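PDB 7L0A: esterase family protein from Staphylococcus aureus, which probably hydrolyses S-formylglutathione to formate and glutathione as a serine esterase of the alpha/beta-hydrolase clan. Local coordinates for residues N26-L31 / S58-Y63; I81-D86 / D101-V106. One frame throughout, in Å; residues are numbered along the deposited sequence.

Contact 1: residues N26-L31 / S58-Y63; sequences NLTVIL and SDETTY
A capped helix start sits against one face of the strand 24-32, and Glu60 and Thr28 make the join. Glu60 lies between Asp59 and Thr62, which form a capping box, and its carbonyl is gripped from the strand: Thr28 OG1 donates to Glu60 O at 2.8 Å. The hydroxyl does not approach along a lone pair but stands above the carbonyl plane, 55° out of it. Its direction follows from the first torsion of Thr28, which sets OG1 beside the backbone N (chi1 -56°). The Glu60 side chain runs roughly perpendicular to that of Thr28, with Glu60 CG 3.5 Å from Thr28 OG1. Glu60 CG lies between the backbone N and the carbonyl carbon, and a bend at chi2 lays the carboxylate over Asn26. There Glu60 OE2 comes to 3.3 Å from Asn26 CB, an approach to carbon rather than to the amide. The polar ends are instead joined through a water, which accepts from Asn26 ND2 at 3.0 Å and donates to Glu60 OE1 at 2.7 Å.

Behind this contact the turn is fixed by its own bonds. Asp59 OD1 accepts both Thr61 OG1, on the syn lone pair, and Thr61 N, on the anti side, while Asp59 N reaches Thr62 OG1 at 2.9 Å in a nearly straight bond (171°). Thr61 OG1 also bonds Arg65, within the helix 62-66, and Tyr63 OH bonds His128, next to the predicted nucleophile Ser129. Thr62 OG1 takes Asp59 N and Asp59 OD1 takes Thr61 N, a capping box at the start of the helix 62-66, set beside the sheet of an alpha/beta-hydrolase fold.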
loop_
_atom_site.group_PDB
_atom_site.type_symbol
_atom_site.label_atom_id
_atom_site.label_comp_id
_atom_site.label_asym_id
_atom_site.label_seq_id
_atom_site.Cartn_x
_atom_site.Cartn_y
_atom_site.Cartn_z
ATOM N N ASN B 26 -2.933 -5.482 -9.395
ATOM C CA ASN B 26 -3.493 -4.797 -8.232
ATOM C C ASN B 26 -3.502 -5.713 -7.017
ATOM O O ASN B 26 -3.761 -6.919 -7.128
ATOM C CB ASN B 26 -4.920 -4.310 -8.500
ATOM C CG ASN B 26 -4.971 -3.201 -9.495
ATOM O OD1 ASN B 26 -4.228 -2.249 -9.388
ATOM N ND2 ASN B 26 -5.864 -3.297 -10.462
ATOM N N LEU B 27 -3.249 -5.114 -5.853
ATOM C CA LEU B 27 -3.299 -5.782 -4.572
ATOM C C LEU B 27 -4.186 -4.960 -3.639
ATOM O O LEU B 27 -4.161 -3.730 -3.659
ATOM C CB LEU B 27 -1.938 -5.911 -3.859
ATOM C CG LEU B 27 -0.719 -6.386 -4.578
ATOM C CD1 LEU B 27 0.493 -6.244 -3.636
ATOM C CD2 LEU B 27 -0.871 -7.861 -5.000
ATOM N N THR B 28 -4.926 -5.643 -2.779
ATOM C CA THR B 28 -5.576 -5.021 -1.622
ATOM C C THR B 28 -4.857 -5.510 -0.368
ATOM O O THR B 28 -4.627 -6.714 -0.201
ATOM C CB THR B 28 -7.066 -5.352 -1.539
ATOM O OG1 THR B 28 -7.707 -4.958 -2.756
ATOM C CG2 THR B 28 -7.731 -4.621 -0.336
ATOM N N VAL B 29 -4.519 -4.585 0.524
ATOM C CA VAL B 29 -3.866 -4.890 1.798
ATOM C C VAL B 29 -4.657 -4.176 2.880
ATOM O O VAL B 29 -4.910 -2.970 2.784
ATOM C CB VAL B 29 -2.398 -4.433 1.801
ATOM C CG1 VAL B 29 -1.781 -4.621 3.161
ATOM C CG2 VAL B 29 -1.583 -5.218 0.727
ATOM N N ILE B 30 -5.073 -4.915 3.910
ATOM C CA ILE B 30 -5.653 -4.282 5.096
ATOM C C ILE B 30 -4.669 -4.526 6.232
ATOM O O ILE B 30 -4.270 -5.677 6.510
ATOM C CB ILE B 30 -7.065 -4.786 5.413
ATOM C CG1 ILE B 30 -7.128 -6.271 5.571
ATOM C CG2 ILE B 30 -8.071 -4.229 4.360
ATOM C CD1 ILE B 30 -8.561 -6.776 5.852
ATOM N N LEU B 31 -4.246 -3.434 6.848
ATOM C CA LEU B 31 -3.127 -3.430 7.782
ATOM C C LEU B 31 -3.605 -2.904 9.111
ATOM O O LEU B 31 -3.893 -1.696 9.213
ATOM C CB LEU B 31 -2.023 -2.535 7.224
ATOM C CG LEU B 31 -0.641 -2.615 7.825
ATOM C CD1 LEU B 31 0.001 -3.958 7.465
ATOM C CD2 LEU B 31 0.216 -1.478 7.326
ATOM N N SER B 58 -13.694 -13.491 -9.458
ATOM C CA SER B 58 -13.342 -12.449 -8.523
ATOM C C SER B 58 -12.071 -11.726 -8.951
ATOM O O SER B 58 -11.324 -12.140 -9.849
ATOM C CB SER B 58 -13.141 -13.029 -7.117
ATOM O OG SER B 58 -14.341 -13.597 -6.653
ATOM N N ASP B 59 -11.798 -10.637 -8.248
ATOM C CA ASP B 59 -10.543 -9.906 -8.330
ATOM C C ASP B 59 -10.169 -9.474 -6.907
ATOM O O ASP B 59 -10.726 -9.966 -5.917
ATOM C CB ASP B 59 -10.673 -8.744 -9.327
ATOM C CG ASP B 59 -11.633 -7.661 -8.879
ATOM O OD1 ASP B 59 -11.940 -7.530 -7.673
ATOM O OD2 ASP B 59 -12.114 -6.909 -9.777
ATOM N N GLU B 60 -9.179 -8.592 -6.797
ATOM C CA GLU B 60 -8.624 -8.197 -5.513
ATOM C C GLU B 60 -9.603 -7.393 -4.648
ATOM O O GLU B 60 -9.277 -7.119 -3.480
ATOM C CB GLU B 60 -7.330 -7.386 -5.727
ATOM C CG GLU B 60 -7.570 -5.897 -6.083
ATOM C CD GLU B 60 -7.902 -5.640 -7.537
ATOM O OE1 GLU B 60 -7.879 -6.599 -8.344
ATOM O OE2 GLU B 60 -8.189 -4.443 -7.889
ATOM N N THR B 61 -10.758 -7.021 -5.188
ATOM C CA THR B 61 -11.763 -6.266 -4.449
ATOM C C THR B 61 -12.952 -7.104 -3.981
ATOM O O THR B 61 -13.755 -6.620 -3.166
ATOM C CB THR B 61 -12.324 -5.072 -5.271
ATOM O OG1 THR B 61 -13.204 -5.522 -6.303
ATOM C CG2 THR B 61 -11.225 -4.193 -5.827
ATOM N N THR B 62 -13.095 -8.350 -4.444
ATOM C CA THR B 62 -14.369 -9.039 -4.267
ATOM C C THR B 62 -14.588 -9.465 -2.822
ATOM O O THR B 62 -15.717 -9.395 -2.323
ATOM C CB THR B 62 -14.442 -10.248 -5.200
ATOM O OG1 THR B 62 -14.044 -9.841 -6.516
ATOM C CG2 THR B 62 -15.827 -10.805 -5.209
ATOM N N TYR B 63 -13.552 -9.960 -2.143
ATOM C CA TYR B 63 -13.728 -10.328 -0.747
ATOM C C TYR B 63 -14.130 -9.111 0.069
ATOM O O TYR B 63 -15.010 -9.207 0.931
ATOM C CB TYR B 63 -12.461 -10.964 -0.159
ATOM C CG TYR B 63 -12.526 -12.470 -0.024
ATOM C CD1 TYR B 63 -13.254 -13.055 0.997
ATOM C CD2 TYR B 63 -11.883 -13.290 -0.917
ATOM C CE1 TYR B 63 -13.328 -14.450 1.132
ATOM C CE2 TYR B 63 -11.926 -14.665 -0.783
ATOM C CZ TYR B 63 -12.675 -15.230 0.232
ATOM O OH TYR B 63 -12.781 -16.604 0.370
HETATM O O HOH W 1 -7.350 -5.907 -10.857
#

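Contact 2: residues I81-D86 / D101-V106; sequences IMPNVD and DYILEV
The Tyr102 ring presents its edge to Asn84 O, which lies near the ring plane, while Pro83 CB approaches obliquely. Tyr102 OH donates to Asn84 O at 2.7 Å, in the carbonyl plane and with a C=O...donor angle of 150°. Asn84 O is also 3.1 Å from Tyr102 CE2, further evidence that it stands beside the ring. The phenol reaches the loop because CG of Tyr102 lies anti to the backbone N (chi1 167°), carrying the ring out from the helix 99-113 past the end of the strand 79-83. In the flat amide of Asn84, ND2 donates to Asp86 OD1 at 3.0 Å, with the acceptor in the amide plane but the donor above the carboxylate plane. Gln25 adds a bond to each of these two side chains.

Apolar contacts continue from the phenol along the strand. Pro83 CG meets Ile103 CD1 at 3.8 Å, the two side chains set nearly square to each other, and Pro83 CB lies 4.1 Å from Val106 CG2. Ile81 CG2 and Val106 CG1, also 3.8 Å apart, meet as their side chains pass alongside one another, pointing opposite ways. Met51, from the neighbouring strand 49-53, touches both Pro83 and Val106. The axes of segments 81-83 and 101-106 approach to 10.0 Å, their N-to-C directions 142° apart, closer to antiparallel than to perpendicular, a helix-on-sheet layer of the alpha/beta-hydrolase fold. Chemically, branched and ring carbons fill the interface, and a buried phenol satisfies the carbonyl of Asn84, just past the end of the strand 79-83.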
loop_
_atom_site.group_PDB
_atom_site.type_symbol
_atom_site.label_atom_id
_atom_site.label_comp_id
_atom_site.label_asym_id
_atom_site.label_seq_id
_atom_site.Cartn_x
_atom_site.Cartn_y
_atom_site.Cartn_z
ATOM N N ILE B 81 -3.670 -9.910 2.911
ATOM C CA ILE B 81 -3.151 -9.599 1.584
ATOM C C ILE B 81 -4.063 -10.286 0.582
ATOM O O ILE B 81 -4.216 -11.514 0.615
ATOM C CB ILE B 81 -1.696 -10.110 1.422
ATOM C CG1 ILE B 81 -0.881 -9.865 2.674
ATOM C CG2 ILE B 81 -1.071 -9.567 0.141
ATOM C CD1 ILE B 81 -0.697 -8.374 3.009
ATOM N N MET B 82 -4.656 -9.511 -0.325
ATOM C CA MET B 82 -5.573 -10.036 -1.329
ATOM C C MET B 82 -5.047 -9.658 -2.706
ATOM O O MET B 82 -5.390 -8.591 -3.233
ATOM C CB MET B 82 -6.987 -9.474 -1.071
ATOM C CG MET B 82 -7.655 -10.111 0.163
ATOM S SD MET B 82 -8.961 -9.124 0.972
ATOM C CE MET B 82 -7.977 -7.894 1.778
ATOM N N PRO B 83 -4.270 -10.517 -3.352
ATOM C CA PRO B 83 -3.788 -10.190 -4.692
ATOM C C PRO B 83 -4.812 -10.471 -5.764
ATOM O O PRO B 83 -5.618 -11.403 -5.666
ATOM C CB PRO B 83 -2.583 -11.129 -4.884
ATOM C CG PRO B 83 -2.893 -12.301 -4.016
ATOM C CD PRO B 83 -3.642 -11.734 -2.806
ATOM N N ASN B 84 -4.747 -9.670 -6.829
ATOM C CA ASN B 84 -5.468 -10.031 -8.040
ATOM C C ASN B 84 -4.795 -11.225 -8.716
ATOM O O ASN B 84 -3.573 -11.284 -8.834
ATOM C CB ASN B 84 -5.491 -8.884 -9.037
ATOM C CG ASN B 84 -6.206 -9.243 -10.310
ATOM O OD1 ASN B 84 -7.430 -9.375 -10.334
ATOM N ND2 ASN B 84 -5.437 -9.463 -11.383
ATOM N N VAL B 85 -5.610 -12.169 -9.175
ATOM C CA VAL B 85 -5.117 -13.334 -9.903
ATOM C C VAL B 85 -5.784 -13.368 -11.277
ATOM O O VAL B 85 -7.018 -13.442 -11.381
ATOM C CB VAL B 85 -5.366 -14.635 -9.118
ATOM C CG1 VAL B 85 -4.848 -15.814 -9.900
ATOM C CG2 VAL B 85 -4.764 -14.542 -7.749
ATOM N N ASP B 86 -4.982 -13.216 -12.318
ATOM C CA ASP B 86 -5.496 -13.302 -13.682
ATOM C C ASP B 86 -5.656 -14.765 -14.093
ATOM O O ASP B 86 -4.863 -15.626 -13.690
ATOM C CB ASP B 86 -4.552 -12.628 -14.675
ATOM C CG ASP B 86 -4.554 -11.118 -14.556
ATOM O OD1 ASP B 86 -5.602 -10.549 -14.159
ATOM O OD2 ASP B 86 -3.509 -10.507 -14.869
ATOM N N ASP B 101 4.611 -18.802 -8.869
ATOM C CA ASP B 101 5.698 -17.855 -8.690
ATOM C C ASP B 101 5.158 -16.485 -8.313
ATOM O O ASP B 101 5.781 -15.754 -7.529
ATOM C CB ASP B 101 6.508 -17.780 -9.967
ATOM C CG ASP B 101 6.842 -19.179 -10.501
ATOM O OD1 ASP B 101 7.783 -19.789 -9.933
ATOM O OD2 ASP B 101 6.137 -19.679 -11.424
ATOM N N TYR B 102 4.025 -16.119 -8.901
ATOM C CA TYR B 102 3.436 -14.807 -8.663
ATOM C C TYR B 102 2.967 -14.655 -7.222
ATOM O O TYR B 102 3.223 -13.620 -6.587
ATOM C CB TYR B 102 2.284 -14.583 -9.642
ATOM C CG TYR B 102 1.391 -13.419 -9.329
ATOM C CD1 TYR B 102 1.882 -12.118 -9.265
ATOM C CD2 TYR B 102 0.046 -13.628 -9.030
ATOM C CE1 TYR B 102 1.033 -11.056 -8.965
ATOM C CE2 TYR B 102 -0.794 -12.573 -8.710
ATOM C CZ TYR B 102 -0.281 -11.307 -8.684
ATOM O OH TYR B 102 -1.128 -10.241 -8.373
ATOM N N ILE B 103 2.257 -15.654 -6.688
ATOM C CA ILE B 103 1.816 -15.539 -5.309
ATOM C C ILE B 103 3.022 -15.452 -4.368
ATOM O O ILE B 103 3.005 -14.694 -3.386
ATOM C CB ILE B 103 0.871 -16.693 -4.924
ATOM C CG1 ILE B 103 -0.426 -16.635 -5.727
ATOM C CG2 ILE B 103 0.492 -16.591 -3.432
ATOM C CD1 ILE B 103 -1.166 -15.333 -5.614
ATOM N N LEU B 104 4.110 -16.152 -4.684
ATOM C CA LEU B 104 5.299 -16.067 -3.838
ATOM C C LEU B 104 5.969 -14.703 -3.977
ATOM O O LEU B 104 6.543 -14.194 -3.011
ATOM C CB LEU B 104 6.256 -17.210 -4.154
ATOM C CG LEU B 104 5.700 -18.562 -3.718
ATOM C CD1 LEU B 104 6.640 -19.657 -4.172
ATOM C CD2 LEU B 104 5.499 -18.665 -2.221
ATOM N N GLU B 105 5.896 -14.093 -5.160
ATOM C CA GLU B 105 6.364 -12.722 -5.328
ATOM C C GLU B 105 5.553 -11.765 -4.466
ATOM O O GLU B 105 6.124 -10.890 -3.800
ATOM C CB GLU B 105 6.279 -12.321 -6.798
ATOM C CG GLU B 105 6.438 -10.800 -7.002
ATOM C CD GLU B 105 6.121 -10.365 -8.411
ATOM O OE1 GLU B 105 5.096 -9.733 -8.603
ATOM O OE2 GLU B 105 6.886 -10.753 -9.352
ATOM N N VAL B 106 4.220 -11.894 -4.486
ATOM C CA VAL B 106 3.388 -11.013 -3.665
ATOM C C VAL B 106 3.789 -11.160 -2.201
ATOM O O VAL B 106 3.972 -10.165 -1.480
ATOM C CB VAL B 106 1.890 -11.302 -3.867
ATOM C CG1 VAL B 106 1.073 -10.502 -2.890
ATOM C CG2 VAL B 106 1.474 -10.974 -5.292
#

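Strands 24-32 and 79-83 are antiparallel neighbours, so the two contacts share a sheet: Thr28 O probably bonds Met82 N at 2.8 Å and Asn26 O probably bonds Asn84 N at 2.9 Å. Glu60 of contact 1 also packs on Asn84 of contact 2. Contact 2 is the more buried, with six of seven touching residues enclosed and its centre about 9 Å from that of the chain; contact 1, about 12 Å out, is only partly buried. Their chemistry follows: contact 1 sets a capped turn on the strand with polar groups and a water, whereas contact 2 attaches a helix mostly through hydrocarbon.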